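Local coordinates for Na-translocating NADH-quinone reductase subunit C NqrC (PDB 4XHF), which is the soluble part of an FMN-binding subunit of a membrane-bound respiratory complex and carries flavin mononucleotide, at residues Ser126-Gly138 against Gly147-Lys159. Sequence-based numbering, arbitrary orientation.
Sequences SGKLSSVVVPFYG and GYVAVEPDFNTIK
Val132, Val134 and Phe136 pair with Val151, Val149 and Gly147 in an antiparallel beta hairpin flanked in the sheet by strands 113-123 and 158-165. Each pair exchanges two backbone hydrogen bonds, from Val132 N to Val151 O (2.9 Å) at one end to Gly147 N to Phe136 O (3.0 Å) at the other. In the non-hydrogen-bonded pairs, weaker CA-H...O contacts fill in, such as Tyr148 CA to Val134 O at 3.4 Å.

Apolar side chains split between the two faces. On one, Val133 sets CG1 against Tyr148 CB and CG2 against Ala150 CB, both at 3.8 Å, while Pro135 CB packs on Tyr148 CE1; helix 29-48 covers this side. On the other, Phe136 turns its ring back across the partner strand, CG lying between backbone N and carbonyl carbon (chi1 79°). Its edge thereby meets Tyr148 N, while CD1 and CE1 lie close to Gly147 C, and Val149 CG2 sits over one face, 3.5 Å from Phe136 CD1. Helix 221-234 closes over this pair through Met231. Farther along, Val132 CG2 touches the edge of the Phe155 ring, whose face receives Pro153 O.

Polar groups gather where Ser130 and Ser131 form a classic beta bulge opposite Val122. One water joins both serine hydroxyls and accepts from Lys159 NZ, with Ser130 OG 2.6 Å from the water oxygen.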
loop_
_atom_site.group_PDB
_atom_site.type_symbol
_atom_site.label_atom_id
_atom_site.label_comp_id
_atom_site.label_asym_id
_atom_site.label_seq_id
_atom_site.Cartn_x
_atom_site.Cartn_y
_atom_site.Cartn_z
ATOM N N SER A 126 2.420 -0.937 23.268
ATOM C CA SER A 126 1.538 -0.254 24.207
ATOM C C SER A 126 0.066 -0.475 23.860
ATOM O O SER A 126 -0.817 -0.126 24.641
ATOM C CB SER A 126 1.856 1.245 24.232
ATOM O OG SER A 126 1.024 1.933 25.149
ATOM N N GLY A 127 -0.193 -1.052 22.688
ATOM C CA GLY A 127 -1.551 -1.320 22.243
ATOM C C GLY A 127 -2.189 -0.151 21.515
ATOM O O GLY A 127 -3.359 -0.209 21.133
ATOM N N LYS A 128 -1.417 0.914 21.327
ATOM C CA LYS A 128 -1.879 2.100 20.614
ATOM C C LYS A 128 -1.669 1.923 19.113
ATOM O O LYS A 128 -0.679 1.323 18.691
ATOM C CB LYS A 128 -1.139 3.342 21.125
ATOM C CG LYS A 128 -1.325 4.606 20.292
ATOM C CD LYS A 128 -2.763 5.092 20.299
ATOM C CE LYS A 128 -2.918 6.374 19.492
ATOM N NZ LYS A 128 -2.593 6.192 18.049
ATOM N N LEU A 129 -2.599 2.441 18.316
ATOM C CA LEU A 129 -2.497 2.367 16.861
ATOM C C LEU A 129 -1.192 2.995 16.376
ATOM O O LEU A 129 -0.918 4.167 16.638
ATOM C CB LEU A 129 -3.689 3.062 16.200
ATOM C CG LEU A 129 -3.738 2.996 14.670
ATOM C CD1 LEU A 129 -3.992 1.573 14.187
ATOM C CD2 LEU A 129 -4.792 3.941 14.119
ATOM N N SER A 130 -0.398 2.203 15.662
ATOM C CA SER A 130 0.910 2.633 15.181
ATOM C C SER A 130 0.819 3.102 13.733
ATOM O O SER A 130 1.383 4.131 13.366
ATOM C CB SER A 130 1.920 1.490 15.314
ATOM O OG SER A 130 3.244 1.931 15.066
ATOM N N SER A 131 0.100 2.343 12.917
ATOM C CA SER A 131 -0.094 2.699 11.521
ATOM C C SER A 131 -1.201 1.855 10.913
ATOM O O SER A 131 -1.656 0.880 11.511
ATOM C CB SER A 131 1.204 2.515 10.724
ATOM O OG SER A 131 1.567 1.148 10.635
ATOM N N VAL A 132 -1.641 2.254 9.725
ATOM C CA VAL A 132 -2.558 1.450 8.934
ATOM C C VAL A 132 -1.886 1.158 7.600
ATOM O O VAL A 132 -1.512 2.075 6.869
ATOM C CB VAL A 132 -3.912 2.155 8.711
ATOM C CG1 VAL A 132 -4.874 1.243 7.958
ATOM C CG2 VAL A 132 -4.521 2.576 10.042
ATOM N N VAL A 133 -1.706 -0.125 7.306
ATOM C CA VAL A 133 -1.074 -0.549 6.066
ATOM C C VAL A 133 -2.147 -0.900 5.045
ATOM O O VAL A 133 -3.023 -1.725 5.315
ATOM C CB VAL A 133 -0.145 -1.757 6.288
ATOM C CG1 VAL A 133 0.655 -2.052 5.028
ATOM C CG2 VAL A 133 0.788 -1.503 7.468
ATOM N N VAL A 134 -2.073 -0.266 3.878
ATOM C CA VAL A 134 -3.042 -0.497 2.811
ATOM C C VAL A 134 -2.343 -0.910 1.520
ATOM O O VAL A 134 -1.231 -0.463 1.241
ATOM C CB VAL A 134 -3.900 0.758 2.539
ATOM C CG1 VAL A 134 -4.638 1.175 3.793
ATOM C CG2 VAL A 134 -3.042 1.908 2.020
ATOM N N PRO A 135 -2.994 -1.772 0.725
ATOM C CA PRO A 135 -2.444 -2.158 -0.575
ATOM C C PRO A 135 -2.655 -1.078 -1.626
ATOM O O PRO A 135 -3.694 -0.419 -1.636
ATOM C CB PRO A 135 -3.237 -3.417 -0.925
ATOM C CG PRO A 135 -4.551 -3.211 -0.260
ATOM C CD PRO A 135 -4.242 -2.493 1.023
ATOM N N PHE A 136 -1.672 -0.899 -2.498
ATOM C CA PHE A 136 -1.823 -0.006 -3.632
ATOM C C PHE A 136 -1.155 -0.646 -4.831
ATOM O O PHE A 136 -0.210 -1.422 -4.688
ATOM C CB PHE A 136 -1.217 1.369 -3.343
ATOM C CG PHE A 136 0.272 1.411 -3.470
ATOM C CD1 PHE A 136 1.075 0.757 -2.554
ATOM C CD2 PHE A 136 0.869 2.103 -4.505
ATOM C CE1 PHE A 136 2.445 0.795 -2.665
ATOM C CE2 PHE A 136 2.241 2.144 -4.623
ATOM C CZ PHE A 136 3.030 1.489 -3.701
ATOM N N TYR A 137 -1.666 -0.339 -6.014
ATOM C CA TYR A 137 -1.049 -0.806 -7.241
ATOM C C TYR A 137 -1.506 0.047 -8.409
ATOM O O TYR A 137 -2.530 0.725 -8.334
ATOM C CB TYR A 137 -1.371 -2.282 -7.491
ATOM C CG TYR A 137 -2.830 -2.579 -7.752
ATOM C CD1 TYR A 137 -3.729 -2.712 -6.703
ATOM C CD2 TYR A 137 -3.305 -2.745 -9.046
ATOM C CE1 TYR A 137 -5.063 -2.988 -6.937
ATOM C CE2 TYR A 137 -4.636 -3.023 -9.289
ATOM C CZ TYR A 137 -5.510 -3.145 -8.233
ATOM O OH TYR A 137 -6.836 -3.421 -8.475
ATOM N N GLY A 138 -0.727 0.022 -9.480
ATOM C CA GLY A 138 -1.014 0.830 -10.648
ATOM C C GLY A 138 -0.026 0.535 -11.754
ATOM O O GLY A 138 1.041 -0.025 -11.510
ATOM N N GLY A 147 2.240 -3.076 -4.240
ATOM C CA GLY A 147 2.932 -2.809 -2.996
ATOM C C GLY A 147 2.001 -2.464 -1.850
ATOM O O GLY A 147 0.783 -2.617 -1.954
ATOM N N TYR A 148 2.593 -1.999 -0.753
ATOM C CA TYR A 148 1.849 -1.573 0.427
ATOM C C TYR A 148 2.401 -0.248 0.942
ATOM O O TYR A 148 3.605 0.002 0.859
ATOM C CB TYR A 148 1.918 -2.635 1.533
ATOM C CG TYR A 148 1.254 -3.947 1.178
ATOM C CD1 TYR A 148 -0.092 -4.166 1.443
ATOM C CD2 TYR A 148 1.975 -4.971 0.578
ATOM C CE1 TYR A 148 -0.700 -5.365 1.119
ATOM C CE2 TYR A 148 1.376 -6.174 0.251
ATOM C CZ TYR A 148 0.039 -6.365 0.523
ATOM O OH TYR A 148 -0.563 -7.558 0.198
ATOM N N VAL A 149 1.509 0.598 1.453
ATOM C CA VAL A 149 1.892 1.841 2.117
ATOM C C VAL A 149 1.356 1.871 3.542
ATOM O O VAL A 149 0.154 1.722 3.767
ATOM C CB VAL A 149 1.366 3.079 1.370
ATOM C CG1 VAL A 149 1.797 4.361 2.075
ATOM C CG2 VAL A 149 1.855 3.080 -0.059
ATOM N N ALA A 150 2.260 2.064 4.497
ATOM C CA ALA A 150 1.891 2.238 5.894
ATOM C C ALA A 150 1.799 3.725 6.199
ATOM O O ALA A 150 2.745 4.469 5.948
ATOM C CB ALA A 150 2.904 1.568 6.804
ATOM N N VAL A 151 0.657 4.152 6.728
ATOM C CA VAL A 151 0.446 5.554 7.066
ATOM C C VAL A 151 0.221 5.693 8.568
ATOM O O VAL A 151 -0.381 4.823 9.194
ATOM C CB VAL A 151 -0.754 6.152 6.291
ATOM C CG1 VAL A 151 -0.471 6.156 4.800
ATOM C CG2 VAL A 151 -2.036 5.384 6.580
ATOM N N GLU A 152 0.722 6.782 9.140
ATOM C CA GLU A 152 0.541 7.054 10.561
ATOM C C GLU A 152 -0.921 7.410 10.839
ATOM O O GLU A 152 -1.674 7.693 9.906
ATOM C CB GLU A 152 1.470 8.185 11.012
ATOM C CG GLU A 152 2.954 7.888 10.816
ATOM C CD GLU A 152 3.856 8.925 11.466
ATOM O OE1 GLU A 152 3.333 9.940 11.971
ATOM O OE2 GLU A 152 5.087 8.722 11.476
ATOM N N PRO A 153 -1.331 7.389 12.120
ATOM C CA PRO A 153 -2.725 7.649 12.502
ATOM C C PRO A 153 -3.266 9.021 12.091
ATOM O O PRO A 153 -4.470 9.240 12.227
ATOM C CB PRO A 153 -2.693 7.524 14.029
ATOM C CG PRO A 153 -1.563 6.614 14.303
ATOM C CD PRO A 153 -0.527 6.984 13.287
ATOM N N ASP A 154 -2.412 9.926 11.618
ATOM C CA ASP A 154 -2.901 11.175 11.035
ATOM C C ASP A 154 -3.367 10.918 9.602
ATOM O O ASP A 154 -3.987 11.777 8.973
ATOM C CB ASP A 154 -1.826 12.276 11.072
ATOM C CG ASP A 154 -0.574 11.930 10.271
ATOM O OD1 ASP A 154 -0.572 10.929 9.523
ATOM O OD2 ASP A 154 0.420 12.681 10.388
ATOM N N PHE A 155 -3.055 9.723 9.103
ATOM C CA PHE A 155 -3.464 9.283 7.771
ATOM C C PHE A 155 -2.914 10.221 6.702
ATOM O O PHE A 155 -3.583 10.532 5.714
ATOM C CB PHE A 155 -4.989 9.188 7.694
ATOM C CG PHE A 155 -5.583 8.275 8.729
ATOM C CD1 PHE A 155 -5.077 6.999 8.914
ATOM C CD2 PHE A 155 -6.626 8.700 9.531
ATOM C CE1 PHE A 155 -5.613 6.159 9.870
ATOM C CE2 PHE A 155 -7.165 7.864 10.489
ATOM C CZ PHE A 155 -6.657 6.593 10.659
ATOM N N ASN A 156 -1.677 10.655 6.915
ATOM C CA ASN A 156 -0.994 11.560 6.003
ATOM C C ASN A 156 0.492 11.222 5.935
ATOM O O ASN A 156 1.050 11.039 4.853
ATOM C CB ASN A 156 -1.193 13.011 6.446
ATOM C CG ASN A 156 -0.699 14.011 5.422
ATOM O OD1 ASN A 156 -0.478 13.672 4.261
ATOM N ND2 ASN A 156 -0.534 15.257 5.849
ATOM N N THR A 157 1.123 11.124 7.101
ATOM C CA THR A 157 2.546 10.813 7.183
ATOM C C THR A 157 2.796 9.342 6.860
ATOM O O THR A 157 2.189 8.450 7.454
ATOM C CB THR A 157 3.110 11.137 8.584
ATOM O OG1 THR A 157 2.840 12.507 8.905
ATOM C CG2 THR A 157 4.614 10.899 8.639
ATOM N N ILE A 158 3.693 9.099 5.911
ATOM C CA ILE A 158 4.029 7.745 5.494
ATOM C C ILE A 158 4.988 7.085 6.488
ATOM O O ILE A 158 6.032 7.645 6.821
ATOM C CB ILE A 158 4.656 7.744 4.090
ATOM C CG1 ILE A 158 3.672 8.343 3.080
ATOM C CG2 ILE A 158 5.047 6.329 3.674
ATOM C CD1 ILE A 158 4.273 8.619 1.723
ATOM N N LYS A 159 4.622 5.890 6.948
ATOM C CA LYS A 159 5.441 5.124 7.886
ATOM C C LYS A 159 6.348 4.142 7.147
ATOM O O LYS A 159 7.313 3.628 7.709
ATOM C CB LYS A 159 4.548 4.368 8.876
ATOM C CG LYS A 159 5.270 3.811 10.100
ATOM C CD LYS A 159 5.590 4.905 11.109
ATOM C CE LYS A 159 6.223 4.338 12.370
ATOM N NZ LYS A 159 5.311 3.394 13.067
HETATM O O HOH W 1 3.520 1.036 12.588
#